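Local coordinates for protein inactive Zymogen C11 Protease (Parabacteroides distasonis, PDB 6MZO) that belongs to the clostripain-like C11 cysteine peptidases, captured as an inactive zymogen that probably cleaves peptide bonds once activated, at residues I40-I52 and Q62-R74. Residues are numbered along the deposited sequence; the frame is centred on the assembly and turned at random.
Sequences IERDGLNNGNLLI and QLFQLKLEADTIR
Ile52 and Phe64 face each other as an antiparallel hydrogen-bonded pair, an example of how a beta hairpin extends the mixed sheet of a clostripain-family fold. Ile52 N gives its hydrogen to Phe64 O and Phe64 N returns one to Ile52 O, both at 2.8 Å. Where the strands part, a water takes hydrogens from Leu50 N and Gln65 NE2, both at 2.9 Å, and donates one to Leu66 O at 2.7 Å. Phe64 holds CG between its backbone N and carbonyl carbon (chi1 52°), which swings the ring back across the hairpin until Ile52 CB sits over one face, 3.8 Å from the ring centroid, a CH-pi contact offset toward the rim. A serine in place of Phe64 would probably leave CB, CG1 and CG2 of Ile52 without the ring that packs on them. Ile52 CG1 also reaches Leu66 CD1 at 4.0 Å, and that methyl meets Ile40 CD1, whose helix 26-43 packs against the same side of the hairpin; Ile40 CG2 touches both Leu68 CG and Ile73 CD1, each at 3.7 Å. Glu41 lays its CG across Ile73 CG1. On the other side, helix 90-103 packs on Leu51 and Leu63, while the hydroxyl of Tyr104 is hydrogen-bonded to Gln65 OE1, positioning the amide whose NE2 holds the water.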
loop_
_atom_site.group_PDB
_atom_site.type_symbol
_atom_site.label_atom_id
_atom_site.label_comp_id
_atom_site.label_asym_id
_atom_site.label_seq_id
_atom_site.Cartn_x
_atom_site.Cartn_y
_atom_site.Cartn_z
ATOM N N ILE A 40 4.284 -20.941 -1.199
ATOM C CA ILE A 40 5.653 -21.469 -1.023
ATOM C C ILE A 40 5.768 -22.847 -1.560
ATOM O O ILE A 40 6.836 -23.200 -2.143
ATOM C CB ILE A 40 6.024 -21.490 0.501
ATOM C CG1 ILE A 40 5.965 -20.046 1.045
ATOM C CG2 ILE A 40 7.375 -22.201 0.733
ATOM C CD1 ILE A 40 5.879 -20.154 2.647
ATOM N N GLU A 41 4.773 -23.709 -1.321
ATOM C CA GLU A 41 4.910 -25.075 -1.793
ATOM C C GLU A 41 4.926 -25.140 -3.337
ATOM O O GLU A 41 5.516 -26.063 -3.918
ATOM C CB GLU A 41 3.774 -25.979 -1.261
ATOM C CG GLU A 41 3.740 -26.128 0.250
ATOM C CD GLU A 41 2.535 -26.958 0.707
ATOM O OE1 GLU A 41 1.656 -26.421 1.444
ATOM O OE2 GLU A 41 2.467 -28.126 0.278
ATOM N N ARG A 42 4.231 -24.187 -3.977
ATOM C CA ARG A 42 4.154 -24.142 -5.444
ATOM C C ARG A 42 5.429 -23.609 -6.050
ATOM O O ARG A 42 5.847 -24.140 -7.075
ATOM C CB ARG A 42 2.996 -23.226 -5.911
ATOM C CG ARG A 42 2.785 -23.365 -7.409
ATOM C CD ARG A 42 1.826 -22.261 -7.862
ATOM N NE ARG A 42 2.584 -21.023 -8.023
ATOM C CZ ARG A 42 2.234 -19.988 -8.800
ATOM N NH1 ARG A 42 1.112 -20.033 -9.581
ATOM N NH2 ARG A 42 3.025 -18.928 -8.845
ATOM N N ASP A 43 6.113 -22.675 -5.380
ATOM C CA ASP A 43 7.193 -21.927 -6.074
ATOM C C ASP A 43 8.590 -22.188 -5.519
ATOM O O ASP A 43 9.595 -22.040 -6.243
ATOM C CB ASP A 43 6.977 -20.455 -5.939
ATOM C CG ASP A 43 5.781 -19.922 -6.772
ATOM O OD1 ASP A 43 5.217 -20.694 -7.575
ATOM O OD2 ASP A 43 5.491 -18.753 -6.560
ATOM N N GLY A 44 8.617 -22.529 -4.241
ATOM C CA GLY A 44 9.944 -22.437 -3.553
ATOM C C GLY A 44 10.383 -21.011 -3.348
ATOM O O GLY A 44 9.696 -20.052 -3.747
ATOM N N LEU A 45 11.478 -20.825 -2.630
ATOM C CA LEU A 45 11.806 -19.501 -2.198
ATOM C C LEU A 45 13.155 -19.000 -2.667
ATOM O O LEU A 45 13.631 -17.986 -2.135
ATOM C CB LEU A 45 11.812 -19.426 -0.658
ATOM C CG LEU A 45 10.417 -19.685 -0.057
ATOM C CD1 LEU A 45 10.570 -19.623 1.506
ATOM C CD2 LEU A 45 9.427 -18.673 -0.617
ATOM N N ASN A 46 13.790 -19.682 -3.657
ATOM C CA ASN A 46 15.062 -19.257 -4.182
ATOM C C ASN A 46 16.060 -18.946 -3.067
ATOM O O ASN A 46 16.737 -17.954 -3.134
ATOM C CB ASN A 46 14.784 -18.014 -5.073
ATOM C CG ASN A 46 15.957 -17.668 -5.959
ATOM O OD1 ASN A 46 16.675 -18.560 -6.426
ATOM N ND2 ASN A 46 16.169 -16.379 -6.196
ATOM N N ASN A 47 16.138 -19.835 -2.070
ATOM C CA ASN A 47 17.096 -19.715 -0.973
ATOM C C ASN A 47 16.868 -18.513 -0.074
ATOM O O ASN A 47 17.783 -18.194 0.736
ATOM C CB ASN A 47 18.569 -19.713 -1.517
ATOM C CG ASN A 47 18.855 -20.938 -2.360
ATOM O OD1 ASN A 47 19.445 -20.876 -3.473
ATOM N ND2 ASN A 47 18.404 -22.080 -1.874
ATOM N N GLY A 48 15.717 -17.892 -0.182
ATOM C CA GLY A 48 15.397 -16.734 0.671
ATOM C C GLY A 48 14.755 -17.137 2.023
ATOM O O GLY A 48 14.450 -18.329 2.244
ATOM N N ASN A 49 14.517 -16.146 2.904
ATOM C CA ASN A 49 13.874 -16.417 4.204
ATOM C C ASN A 49 12.529 -15.769 4.267
ATOM O O ASN A 49 12.425 -14.613 3.898
ATOM C CB ASN A 49 14.727 -15.878 5.349
ATOM C CG ASN A 49 16.105 -16.440 5.333
ATOM O OD1 ASN A 49 16.279 -17.671 5.439
ATOM N ND2 ASN A 49 17.129 -15.546 5.161
ATOM N N LEU A 50 11.505 -16.492 4.744
ATOM C CA LEU A 50 10.156 -15.903 4.820
ATOM C C LEU A 50 9.760 -15.888 6.317
ATOM O O LEU A 50 9.654 -16.962 6.922
ATOM C CB LEU A 50 9.157 -16.718 4.047
ATOM C CG LEU A 50 7.724 -16.118 4.073
ATOM C CD1 LEU A 50 7.556 -14.664 3.490
ATOM C CD2 LEU A 50 6.851 -17.115 3.379
ATOM N N LEU A 51 9.507 -14.691 6.861
ATOM C CA LEU A 51 9.111 -14.503 8.240
ATOM C C LEU A 51 7.723 -13.876 8.249
ATOM O O LEU A 51 7.406 -13.028 7.402
ATOM C CB LEU A 51 10.083 -13.563 8.929
ATOM C CG LEU A 51 11.432 -14.169 9.412
ATOM C CD1 LEU A 51 11.092 -15.065 10.618
ATOM C CD2 LEU A 51 12.200 -14.925 8.369
ATOM N N ILE A 52 6.877 -14.332 9.180
ATOM C CA ILE A 52 5.478 -13.831 9.330
ATOM C C ILE A 52 5.265 -13.365 10.741
ATOM O O ILE A 52 5.708 -14.049 11.703
ATOM C CB ILE A 52 4.443 -14.948 9.090
ATOM C CG1 ILE A 52 4.806 -15.813 7.895
ATOM C CG2 ILE A 52 3.016 -14.401 8.958
ATOM C CD1 ILE A 52 4.703 -15.106 6.515
ATOM N N GLN A 62 2.854 -13.329 17.440
ATOM C CA GLN A 62 3.965 -14.257 17.261
ATOM C C GLN A 62 4.695 -13.988 15.966
ATOM O O GLN A 62 4.068 -13.555 14.977
ATOM C CB GLN A 62 3.472 -15.681 17.298
ATOM C CG GLN A 62 2.276 -15.981 16.506
ATOM C CD GLN A 62 1.934 -17.467 16.549
ATOM O OE1 GLN A 62 2.282 -18.169 17.494
ATOM N NE2 GLN A 62 1.274 -17.954 15.500
ATOM N N LEU A 63 6.013 -14.232 16.005
ATOM C CA LEU A 63 6.877 -14.146 14.832
ATOM C C LEU A 63 7.294 -15.564 14.487
ATOM O O LEU A 63 7.801 -16.286 15.371
ATOM C CB LEU A 63 8.089 -13.245 15.149
ATOM C CG LEU A 63 9.159 -13.107 14.081
ATOM C CD1 LEU A 63 8.579 -12.377 12.877
ATOM C CD2 LEU A 63 10.340 -12.331 14.681
ATOM N N PHE A 64 7.074 -15.996 13.234
ATOM C CA PHE A 64 7.438 -17.380 12.901
ATOM C C PHE A 64 7.977 -17.416 11.484
ATOM O O PHE A 64 7.669 -16.579 10.654
ATOM C CB PHE A 64 6.257 -18.363 13.053
ATOM C CG PHE A 64 4.953 -17.942 12.315
ATOM C CD1 PHE A 64 4.047 -17.113 12.952
ATOM C CD2 PHE A 64 4.668 -18.452 11.044
ATOM C CE1 PHE A 64 2.817 -16.744 12.327
ATOM C CE2 PHE A 64 3.461 -18.108 10.387
ATOM C CZ PHE A 64 2.533 -17.263 11.044
ATOM N N GLN A 65 8.789 -18.409 11.224
ATOM C CA GLN A 65 9.335 -18.662 9.901
ATOM C C GLN A 65 8.487 -19.744 9.233
ATOM O O GLN A 65 7.962 -20.701 9.884
ATOM C CB GLN A 65 10.816 -19.086 10.060
ATOM C CG GLN A 65 11.402 -19.469 8.666
ATOM C CD GLN A 65 12.893 -19.840 8.748
ATOM O OE1 GLN A 65 13.432 -20.230 9.832
ATOM N NE2 GLN A 65 13.570 -19.725 7.605
ATOM N N LEU A 66 8.330 -19.620 7.917
ATOM C CA LEU A 66 7.740 -20.702 7.145
ATOM C C LEU A 66 8.809 -21.152 6.212
ATOM O O LEU A 66 9.371 -20.311 5.496
ATOM C CB LEU A 66 6.564 -20.245 6.314
ATOM C CG LEU A 66 5.350 -19.872 7.134
ATOM C CD1 LEU A 66 4.209 -19.344 6.205
ATOM C CD2 LEU A 66 4.821 -21.070 7.991
ATOM N N LYS A 67 9.079 -22.432 6.164
ATOM C CA LYS A 67 10.060 -22.901 5.230
ATOM C C LYS A 67 9.651 -24.224 4.615
ATOM O O LYS A 67 8.768 -24.856 5.084
ATOM C CB LYS A 67 11.413 -23.001 5.887
ATOM C CG LYS A 67 11.477 -24.109 6.887
ATOM C CD LYS A 67 12.729 -24.044 7.736
ATOM C CE LYS A 67 13.971 -23.835 6.925
ATOM N NZ LYS A 67 15.183 -23.837 7.775
ATOM N N LEU A 68 10.279 -24.567 3.511
ATOM C CA LEU A 68 10.034 -25.819 2.860
ATOM C C LEU A 68 10.964 -26.867 3.408
ATOM O O LEU A 68 12.097 -26.648 3.544
ATOM C CB LEU A 68 10.283 -25.710 1.372
ATOM C CG LEU A 68 9.083 -25.514 0.484
ATOM C CD1 LEU A 68 9.456 -25.582 -0.975
ATOM C CD2 LEU A 68 7.958 -26.471 0.795
ATOM N N GLU A 69 10.431 -28.019 3.698
ATOM C CA GLU A 69 11.221 -29.092 4.188
ATOM C C GLU A 69 10.692 -30.299 3.461
ATOM O O GLU A 69 9.558 -30.621 3.574
ATOM C CB GLU A 69 11.042 -29.172 5.686
ATOM C CG GLU A 69 11.339 -30.469 6.330
ATOM C CD GLU A 69 10.951 -30.462 7.791
ATOM O OE1 GLU A 69 10.092 -31.288 8.123
ATOM O OE2 GLU A 69 11.511 -29.650 8.545
ATOM N N ALA A 70 11.552 -30.918 2.688
ATOM C CA ALA A 70 11.222 -32.060 1.870
ATOM C C ALA A 70 10.028 -31.683 0.990
ATOM O O ALA A 70 10.128 -30.732 0.238
ATOM C CB ALA A 70 11.017 -33.316 2.689
ATOM N N ASP A 71 8.901 -32.366 1.077
ATOM C CA ASP A 71 7.798 -31.925 0.218
ATOM C C ASP A 71 6.788 -31.071 0.951
ATOM O O ASP A 71 5.703 -30.856 0.446
ATOM C CB ASP A 71 7.055 -33.104 -0.450
ATOM C CG ASP A 71 7.977 -34.077 -1.188
ATOM O OD1 ASP A 71 8.852 -33.654 -1.944
ATOM O OD2 ASP A 71 7.791 -35.300 -1.053
ATOM N N THR A 72 7.132 -30.520 2.103
ATOM C CA THR A 72 6.110 -29.849 2.853
ATOM C C THR A 72 6.533 -28.596 3.581
ATOM O O THR A 72 7.655 -28.266 3.617
ATOM C CB THR A 72 5.528 -30.881 3.851
ATOM O OG1 THR A 72 4.348 -30.382 4.447
ATOM C CG2 THR A 72 6.527 -31.195 4.927
ATOM N N ILE A 73 5.590 -27.896 4.142
ATOM C CA ILE A 73 5.842 -26.651 4.869
ATOM C C ILE A 73 6.197 -27.018 6.306
ATOM O O ILE A 73 5.524 -27.863 6.891
ATOM C CB ILE A 73 4.598 -25.736 4.926
ATOM C CG1 ILE A 73 4.202 -25.249 3.546
ATOM C CG2 ILE A 73 4.859 -24.488 5.806
ATOM C CD1 ILE A 73 5.118 -24.146 3.010
ATOM N N ARG A 74 7.183 -26.329 6.861
ATOM C CA ARG A 74 7.521 -26.365 8.318
ATOM C C ARG A 74 7.315 -24.979 8.874
ATOM O O ARG A 74 7.863 -23.989 8.363
ATOM C CB ARG A 74 8.983 -26.858 8.504
ATOM C CG ARG A 74 9.647 -26.654 9.903
ATOM C CD ARG A 74 9.194 -27.652 10.932
ATOM N NE ARG A 74 9.419 -29.048 10.569
ATOM C CZ ARG A 74 8.953 -30.077 11.295
ATOM N NH1 ARG A 74 8.267 -29.842 12.407
ATOM N NH2 ARG A 74 9.150 -31.314 10.874
HETATM O O HOH W 1 11.906 -19.295 5.236
#